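Local coordinates for protein glutathione s-transferase S2 (Nilaparvata lugens, PDB 5H5L) that probably conjugates glutathione to electrophilic substrates as a sigma-class glutathione S-transferase, and acts as a glutathione-requiring prostaglandin D synthase, at residues 16-26 with 187-197. Numbering follows the deposited sequence.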
ATOM      1  N   GLU B  16      -4.516  11.416 -10.404  1.00 24.92           N
ATOM      2  CA  GLU B  16      -5.891  11.366 -10.905  1.00 20.20           C
ATOM      3  C   GLU B  16      -6.860  10.710  -9.942  1.00 14.92           C
ATOM      4  O   GLU B  16      -7.981  11.228  -9.787  1.00 16.04           O
ATOM      5  CB  GLU B  16      -5.911  10.632 -12.255  1.00 22.93           C
ATOM      6  CG  GLU B  16      -7.133  10.936 -13.126  1.00 21.16           C
ATOM      7  CD  GLU B  16      -7.170  12.379 -13.620  1.00 31.56           C
ATOM      8  OE1 GLU B  16      -6.118  13.052 -13.516  1.00 26.25           O
ATOM      9  OE2 GLU B  16      -8.242  12.834 -14.101  1.00 25.92           O
ATOM     10  N   PRO B  17      -6.514   9.624  -9.255  1.00 14.53           N
ATOM     11  CA  PRO B  17      -7.445   9.104  -8.259  1.00 14.43           C
ATOM     12  C   PRO B  17      -7.841  10.141  -7.238  1.00 18.79           C
ATOM     13  O   PRO B  17      -9.009  10.186  -6.833  1.00 16.48           O
ATOM     14  CB  PRO B  17      -6.682   7.924  -7.645  1.00 18.61           C
ATOM     15  CG  PRO B  17      -5.357   7.963  -8.169  1.00 23.81           C
ATOM     16  CD  PRO B  17      -5.323   8.770  -9.393  1.00 15.46           C
ATOM     17  N   ILE B  18      -6.918  11.017  -6.834  1.00 15.45           N
ATOM     18  CA  ILE B  18      -7.286  12.032  -5.856  1.00 17.10           C
ATOM     19  C   ILE B  18      -8.168  13.099  -6.498  1.00 16.14           C
ATOM     20  O   ILE B  18      -9.172  13.533  -5.918  1.00 17.88           O
ATOM     21  CB  ILE B  18      -6.014  12.635  -5.232  1.00 18.28           C
ATOM     22  CG1 ILE B  18      -5.216  11.556  -4.484  1.00 15.21           C
ATOM     23  CG2 ILE B  18      -6.384  13.747  -4.262  1.00 15.92           C
ATOM     24  CD1 ILE B  18      -3.798  11.919  -4.199  1.00 14.56           C
ATOM     25  N   ARG B  19      -7.831  13.518  -7.722  1.00 18.89           N
ATOM     26  CA  ARG B  19      -8.695  14.467  -8.425  1.00 22.47           C
ATOM     27  C   ARG B  19     -10.101  13.907  -8.610  1.00 19.89           C
ATOM     28  O   ARG B  19     -11.099  14.617  -8.401  1.00 17.98           O
ATOM     29  CB  ARG B  19      -8.079  14.835  -9.781  1.00 15.31           C
ATOM     30  CG  ARG B  19      -6.726  15.553  -9.719  1.00 20.41           C
ATOM     31  CD  ARG B  19      -6.036  15.575 -11.085  1.00 27.78           C
ATOM     32  NE  ARG B  19      -4.706  16.184 -11.087  1.00 21.17           N
ATOM     33  CZ  ARG B  19      -3.651  15.693 -11.720  1.00 23.37           C
ATOM     34  NH1 ARG B  19      -3.735  14.558 -12.408  1.00 24.78           N
ATOM     35  NH2 ARG B  19      -2.487  16.324 -11.653  1.00 29.93           N
ATOM     36  N   TRP B  20     -10.213  12.631  -9.003  1.00 20.10           N
ATOM     37  CA  TRP B  20     -11.542  12.055  -9.168  1.00 20.88           C
ATOM     38  C   TRP B  20     -12.285  11.999  -7.851  1.00 19.67           C
ATOM     39  O   TRP B  20     -13.486  12.262  -7.807  1.00 20.08           O
ATOM     40  CB  TRP B  20     -11.490  10.641  -9.771  1.00 21.28           C
ATOM     41  CG  TRP B  20     -11.112  10.589 -11.230  1.00 20.09           C
ATOM     42  CD1 TRP B  20     -10.498  11.566 -11.948  1.00 26.32           C
ATOM     43  CD2 TRP B  20     -11.323   9.493 -12.147  1.00 18.84           C
ATOM     44  NE1 TRP B  20     -10.305  11.153 -13.249  1.00 24.10           N
ATOM     45  CE2 TRP B  20     -10.800   9.884 -13.389  1.00 22.59           C
ATOM     46  CE3 TRP B  20     -11.884   8.221 -12.025  1.00 25.20           C
ATOM     47  CZ2 TRP B  20     -10.823   9.067 -14.494  1.00 19.37           C
ATOM     48  CZ3 TRP B  20     -11.910   7.403 -13.135  1.00 21.09           C
ATOM     49  CH2 TRP B  20     -11.400   7.839 -14.356  1.00 17.06           C
ATOM     50  N   MET B  21     -11.606  11.617  -6.764  1.00 18.36           N
ATOM     51  CA  MET B  21     -12.287  11.546  -5.469  1.00 16.71           C
ATOM     52  C   MET B  21     -12.749  12.928  -5.013  1.00 14.92           C
ATOM     53  O   MET B  21     -13.855  13.083  -4.476  1.00 15.94           O
ATOM     54  CB  MET B  21     -11.364  10.918  -4.422  1.00 20.00           C
ATOM     55  CG  MET B  21     -11.190   9.397  -4.550  1.00 17.73           C
ATOM     56  SD  MET B  21     -12.733   8.501  -4.572  1.00 17.39           S
ATOM     57  CE  MET B  21     -13.436   8.956  -3.039  1.00 19.97           C
ATOM     58  N   LEU B  22     -11.924  13.932  -5.216  1.00 15.09           N
ATOM     59  CA  LEU B  22     -12.325  15.282  -4.815  1.00 17.60           C
ATOM     60  C   LEU B  22     -13.479  15.772  -5.684  1.00 17.41           C
ATOM     61  O   LEU B  22     -14.412  16.412  -5.183  1.00 21.87           O
ATOM     62  CB  LEU B  22     -11.133  16.223  -4.908  1.00 19.10           C
ATOM     63  CG  LEU B  22     -10.022  16.014  -3.865  1.00 19.16           C
ATOM     64  CD1 LEU B  22      -8.839  16.800  -4.262  1.00 20.54           C
ATOM     65  CD2 LEU B  22     -10.506  16.471  -2.511  1.00 18.28           C
ATOM     66  N   SER B  23     -13.471  15.392  -6.965  1.00 25.54           N
ATOM     67  CA  SER B  23     -14.587  15.723  -7.857  1.00 22.47           C
ATOM     68  C   SER B  23     -15.843  15.005  -7.419  1.00 27.92           C
ATOM     69  O   SER B  23     -16.901  15.624  -7.254  1.00 26.60           O
ATOM     70  CB  SER B  23     -14.227  15.358  -9.288  1.00 23.71           C
ATOM     71  OG  SER B  23     -13.162  16.162  -9.722  1.00 21.55           O
ATOM     72  N   TYR B  24     -15.736  13.703  -7.151  1.00 26.62           N
ATOM     73  CA  TYR B  24     -16.892  12.994  -6.627  1.00 25.83           C
ATOM     74  C   TYR B  24     -17.403  13.637  -5.351  1.00 30.32           C
ATOM     75  O   TYR B  24     -18.609  13.649  -5.093  1.00 20.32           O
ATOM     76  CB  TYR B  24     -16.562  11.541  -6.353  1.00 18.17           C
ATOM     77  CG  TYR B  24     -17.760  10.724  -5.971  1.00 24.00           C
ATOM     78  CD1 TYR B  24     -18.522  10.081  -6.933  1.00 23.79           C
ATOM     79  CD2 TYR B  24     -18.112  10.555  -4.668  1.00 17.56           C
ATOM     80  CE1 TYR B  24     -19.603   9.290  -6.580  1.00 21.65           C
ATOM     81  CE2 TYR B  24     -19.188   9.764  -4.308  1.00 22.67           C
ATOM     82  CZ  TYR B  24     -19.941   9.146  -5.275  1.00 22.41           C
ATOM     83  OH  TYR B  24     -21.013   8.357  -4.904  1.00 25.95           O
ATOM     84  N   LEU B  25     -16.495  14.110  -4.499  1.00 20.54           N
ATOM     85  CA  LEU B  25     -16.900  14.753  -3.245  1.00 24.91           C
ATOM     86  C   LEU B  25     -17.577  16.100  -3.474  1.00 25.30           C
ATOM     87  O   LEU B  25     -18.243  16.614  -2.566  1.00 28.71           O
ATOM     88  CB  LEU B  25     -15.684  14.985  -2.349  1.00 22.80           C
ATOM     89  CG  LEU B  25     -15.296  13.943  -1.316  1.00 24.66           C
ATOM     90  CD1 LEU B  25     -14.025  14.427  -0.615  1.00 28.34           C
ATOM     91  CD2 LEU B  25     -16.417  13.746  -0.288  1.00 26.79           C
ATOM     92  N   ASP B  26     -17.381  16.675  -4.651  1.00 30.43           N
ATOM     93  CA  ASP B  26     -17.950  17.956  -5.036  1.00 39.83           C
ATOM     94  C   ASP B  26     -17.429  19.079  -4.143  1.00 34.40           C
ATOM     95  O   ASP B  26     -18.191  19.936  -3.705  1.00 36.25           O
ATOM     96  CB  ASP B  26     -19.478  17.896  -5.005  1.00 40.34           C
ATOM     97  CG  ASP B  26     -20.121  18.923  -5.931  1.00 47.85           C
ATOM     98  OD1 ASP B  26     -19.472  19.302  -6.929  1.00 39.24           O
ATOM     99  OD2 ASP B  26     -21.262  19.359  -5.637  1.00 58.21           O
ATOM    100  N   LEU B 187     -20.066   8.293 -13.744  1.00 30.55           N
ATOM    101  CA  LEU B 187     -20.508   8.994 -12.549  1.00 32.28           C
ATOM    102  C   LEU B 187     -20.487  10.488 -12.853  1.00 23.67           C
ATOM    103  O   LEU B 187     -19.496  10.984 -13.409  1.00 27.22           O
ATOM    104  CB  LEU B 187     -19.612   8.648 -11.353  1.00 31.22           C
ATOM    105  CG  LEU B 187     -19.710   7.164 -10.967  1.00 21.89           C
ATOM    106  CD1 LEU B 187     -18.606   6.683  -9.950  1.00 21.11           C
ATOM    107  CD2 LEU B 187     -21.099   6.870 -10.420  1.00 26.75           C
ATOM    108  N   PRO B 188     -21.568  11.222 -12.571  1.00 26.99           N
ATOM    109  CA  PRO B 188     -21.697  12.581 -13.131  1.00 35.33           C
ATOM    110  C   PRO B 188     -20.516  13.474 -12.809  1.00 33.88           C
ATOM    111  O   PRO B 188     -19.961  14.137 -13.697  1.00 32.70           O
ATOM    112  CB  PRO B 188     -22.997  13.087 -12.495  1.00 38.14           C
ATOM    113  CG  PRO B 188     -23.748  11.898 -12.148  1.00 43.23           C
ATOM    114  CD  PRO B 188     -22.785  10.805 -11.857  1.00 32.78           C
ATOM    115  N   LYS B 189     -20.092  13.492 -11.550  1.00 35.27           N
ATOM    116  CA  LYS B 189     -19.007  14.392 -11.196  1.00 31.94           C
ATOM    117  C   LYS B 189     -17.694  13.912 -11.774  1.00 29.76           C
ATOM    118  O   LYS B 189     -16.859  14.727 -12.183  1.00 28.93           O
ATOM    119  CB  LYS B 189     -18.958  14.559  -9.688  1.00 33.73           C
ATOM    120  CG  LYS B 189     -20.260  15.213  -9.166  1.00 33.76           C
ATOM    121  CD  LYS B 189     -20.532  14.962  -7.691  1.00 52.34           C
ATOM    122  CE  LYS B 189     -20.543  13.447  -7.377  1.00 51.28           C
ATOM    123  NZ  LYS B 189     -21.627  12.980  -6.453  1.00 53.54           N
ATOM    124  N   ILE B 190     -17.503  12.604 -11.893  1.00 28.86           N
ATOM    125  CA  ILE B 190     -16.270  12.155 -12.525  1.00 28.16           C
ATOM    126  C   ILE B 190     -16.312  12.473 -14.016  1.00 29.43           C
ATOM    127  O   ILE B 190     -15.348  12.999 -14.590  1.00 27.53           O
ATOM    128  CB  ILE B 190     -16.040  10.663 -12.215  1.00 25.35           C
ATOM    129  CG1 ILE B 190     -15.755  10.527 -10.685  1.00 30.42           C
ATOM    130  CG2 ILE B 190     -14.911  10.130 -13.065  1.00 23.26           C
ATOM    131  CD1 ILE B 190     -15.590   9.105 -10.161  1.00 25.72           C
ATOM    132  N   LYS B 191     -17.456  12.212 -14.648  1.00 34.98           N
ATOM    133  CA  LYS B 191     -17.681  12.582 -16.044  1.00 27.41           C
ATOM    134  C   LYS B 191     -17.363  14.051 -16.294  1.00 26.54           C
ATOM    135  O   LYS B 191     -16.630  14.403 -17.224  1.00 38.71           O
ATOM    136  CB  LYS B 191     -19.143  12.292 -16.382  1.00 28.74           C
ATOM    137  CG  LYS B 191     -19.438  12.153 -17.861  1.00 43.35           C
ATOM    138  CD  LYS B 191     -20.894  11.777 -18.063  1.00 39.33           C
ATOM    139  CE  LYS B 191     -21.213  11.600 -19.536  1.00 51.39           C
ATOM    140  NZ  LYS B 191     -21.096  12.883 -20.266  1.00 54.11           N
ATOM    141  N   ALA B 192     -17.952  14.922 -15.491  1.00 28.76           N
ATOM    142  CA  ALA B 192     -17.647  16.344 -15.563  1.00 32.70           C
ATOM    143  C   ALA B 192     -16.150  16.595 -15.503  1.00 42.26           C
ATOM    144  O   ALA B 192     -15.592  17.329 -16.328  1.00 34.38           O
ATOM    145  CB  ALA B 192     -18.351  17.077 -14.423  1.00 33.91           C
ATOM    146  N   TRP B 193     -15.477  16.011 -14.504  1.00 35.79           N
ATOM    147  CA  TRP B 193     -14.045  16.244 -14.368  1.00 26.50           C
ATOM    148  C   TRP B 193     -13.315  15.825 -15.624  1.00 32.56           C
ATOM    149  O   TRP B 193     -12.418  16.523 -16.098  1.00 30.22           O
ATOM    150  CB  TRP B 193     -13.474  15.489 -13.154  1.00 31.59           C
ATOM    151  CG  TRP B 193     -12.011  15.514 -13.235  1.00 24.63           C
ATOM    152  CD1 TRP B 193     -11.193  14.531 -13.681  1.00 27.90           C
ATOM    153  CD2 TRP B 193     -11.179  16.626 -12.933  1.00 23.10           C
ATOM    154  NE1 TRP B 193      -9.892  14.954 -13.664  1.00 25.17           N
ATOM    155  CE2 TRP B 193      -9.856  16.240 -13.196  1.00 27.06           C
ATOM    156  CE3 TRP B 193     -11.427  17.916 -12.460  1.00 27.13           C
ATOM    157  CZ2 TRP B 193      -8.781  17.103 -13.013  1.00 21.91           C
ATOM    158  CZ3 TRP B 193     -10.360  18.758 -12.260  1.00 28.02           C
ATOM    159  CH2 TRP B 193      -9.055  18.353 -12.545  1.00 23.55           C
ATOM    160  N   ILE B 194     -13.680  14.674 -16.168  1.00 26.77           N
ATOM    161  CA  ILE B 194     -13.031  14.185 -17.374  1.00 40.51           C
ATOM    162  C   ILE B 194     -13.239  15.173 -18.513  1.00 40.66           C
ATOM    163  O   ILE B 194     -12.335  15.414 -19.317  1.00 37.19           O
ATOM    164  CB  ILE B 194     -13.574  12.783 -17.715  1.00 37.18           C
ATOM    165  CG1 ILE B 194     -13.085  11.765 -16.660  1.00 36.39           C
ATOM    166  CG2 ILE B 194     -13.171  12.383 -19.127  1.00 38.65           C
ATOM    167  CD1 ILE B 194     -13.878  10.512 -16.635  1.00 31.04           C
ATOM    168  N   GLU B 195     -14.429  15.768 -18.587  1.00 44.31           N
ATOM    169  CA  GLU B 195     -14.727  16.694 -19.673  1.00 54.47           C
ATOM    170  C   GLU B 195     -13.941  17.988 -19.522  1.00 57.05           C
ATOM    171  O   GLU B 195     -13.403  18.511 -20.505  1.00 60.86           O
ATOM    172  CB  GLU B 195     -16.225  16.991 -19.718  1.00 52.03           C
ATOM    173  CG  GLU B 195     -17.075  15.855 -20.244  1.00 56.78           C
ATOM    174  CD  GLU B 195     -18.541  16.061 -19.924  1.00 56.85           C
ATOM    175  OE1 GLU B 195     -18.862  17.092 -19.291  1.00 53.35           O
ATOM    176  OE2 GLU B 195     -19.367  15.190 -20.283  1.00 54.18           O
ATOM    177  N   LYS B 196     -13.864  18.522 -18.302  1.00 51.96           N
ATOM    178  CA  LYS B 196     -13.220  19.811 -18.102  1.00 49.25           C
ATOM    179  C   LYS B 196     -11.734  19.695 -17.806  1.00 55.69           C
ATOM    180  O   LYS B 196     -11.018  20.697 -17.923  1.00 53.05           O
ATOM    181  CB  LYS B 196     -13.927  20.590 -16.980  1.00 44.61           C
ATOM    182  CG  LYS B 196     -13.435  20.341 -15.543  1.00 47.69           C
ATOM    183  CD  LYS B 196     -13.904  21.426 -14.603  1.00 51.67           C
ATOM    184  CE  LYS B 196     -13.153  21.367 -13.282  1.00 57.07           C
ATOM    185  NZ  LYS B 196     -13.300  22.618 -12.478  1.00 56.77           N
ATOM    186  N   ARG B 197     -11.241  18.510 -17.453  1.00 58.37           N
ATOM    187  CA  ARG B 197      -9.857  18.410 -17.014  1.00 53.53           C
ATOM    188  C   ARG B 197      -8.919  18.820 -18.149  1.00 59.85           C
ATOM    189  O   ARG B 197      -9.267  18.699 -19.329  1.00 61.91           O
ATOM    190  CB  ARG B 197      -9.514  16.992 -16.560  1.00 44.00           C
ATOM    191  CG  ARG B 197      -9.498  15.963 -17.691  1.00 46.08           C
ATOM    192  CD  ARG B 197      -9.213  14.555 -17.161  1.00 45.03           C
ATOM    193  NE  ARG B 197      -9.274  13.524 -18.199  1.00 45.07           N
ATOM    194  CZ  ARG B 197      -9.128  12.223 -17.963  1.00 44.31           C
ATOM    195  NH1 ARG B 197      -8.913  11.788 -16.721  1.00 36.82           N
ATOM    196  NH2 ARG B 197      -9.198  11.353 -18.962  1.00 42.07           N
TER
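Trp193 fills a hole formed by Glu16, Arg19, Trp20 and Ser23. Its CB lies 3.5 Å from Ser23 OG, a side chain small enough to admit the indole and tied back to Arg19 O. With CG anti to the backbone N (chi1 168°), the ring is directed onto the opposing helix: CD1 packs obliquely on Trp20 CD1, CZ2 meets Arg19 CD at 3.7 Å, and NE1 donates within its own ring plane to Glu16 OE2 (2.7 Å), reaching the syn side though 33° out of the carboxylate plane. The same oxygen accepts Trp20 NE1 on the anti side and, from above the carboxylate plane, Arg197 NH1 in a 2.9 Å salt bridge; a carboxylate's negative charge suits three converging N-H donors, one from a cationic arginine. Shortening Glu16 to an alanine would probably rob both indole N-H groups of this acceptor and Arg197 of a carboxylate partner, though Glu161 also pairs with it. Further along, Ile190 CG2 sits over one face of Trp20, and Lys189 bends so that NZ lies 4.2 Å from the Tyr24 ring centroid, a cation-pi contact. This knob-into-hole packing joins the first helix of the thioredoxin-like N-terminal domain to the last helix of the all-helical C-terminal domain, the interdomain interface of the GST fold.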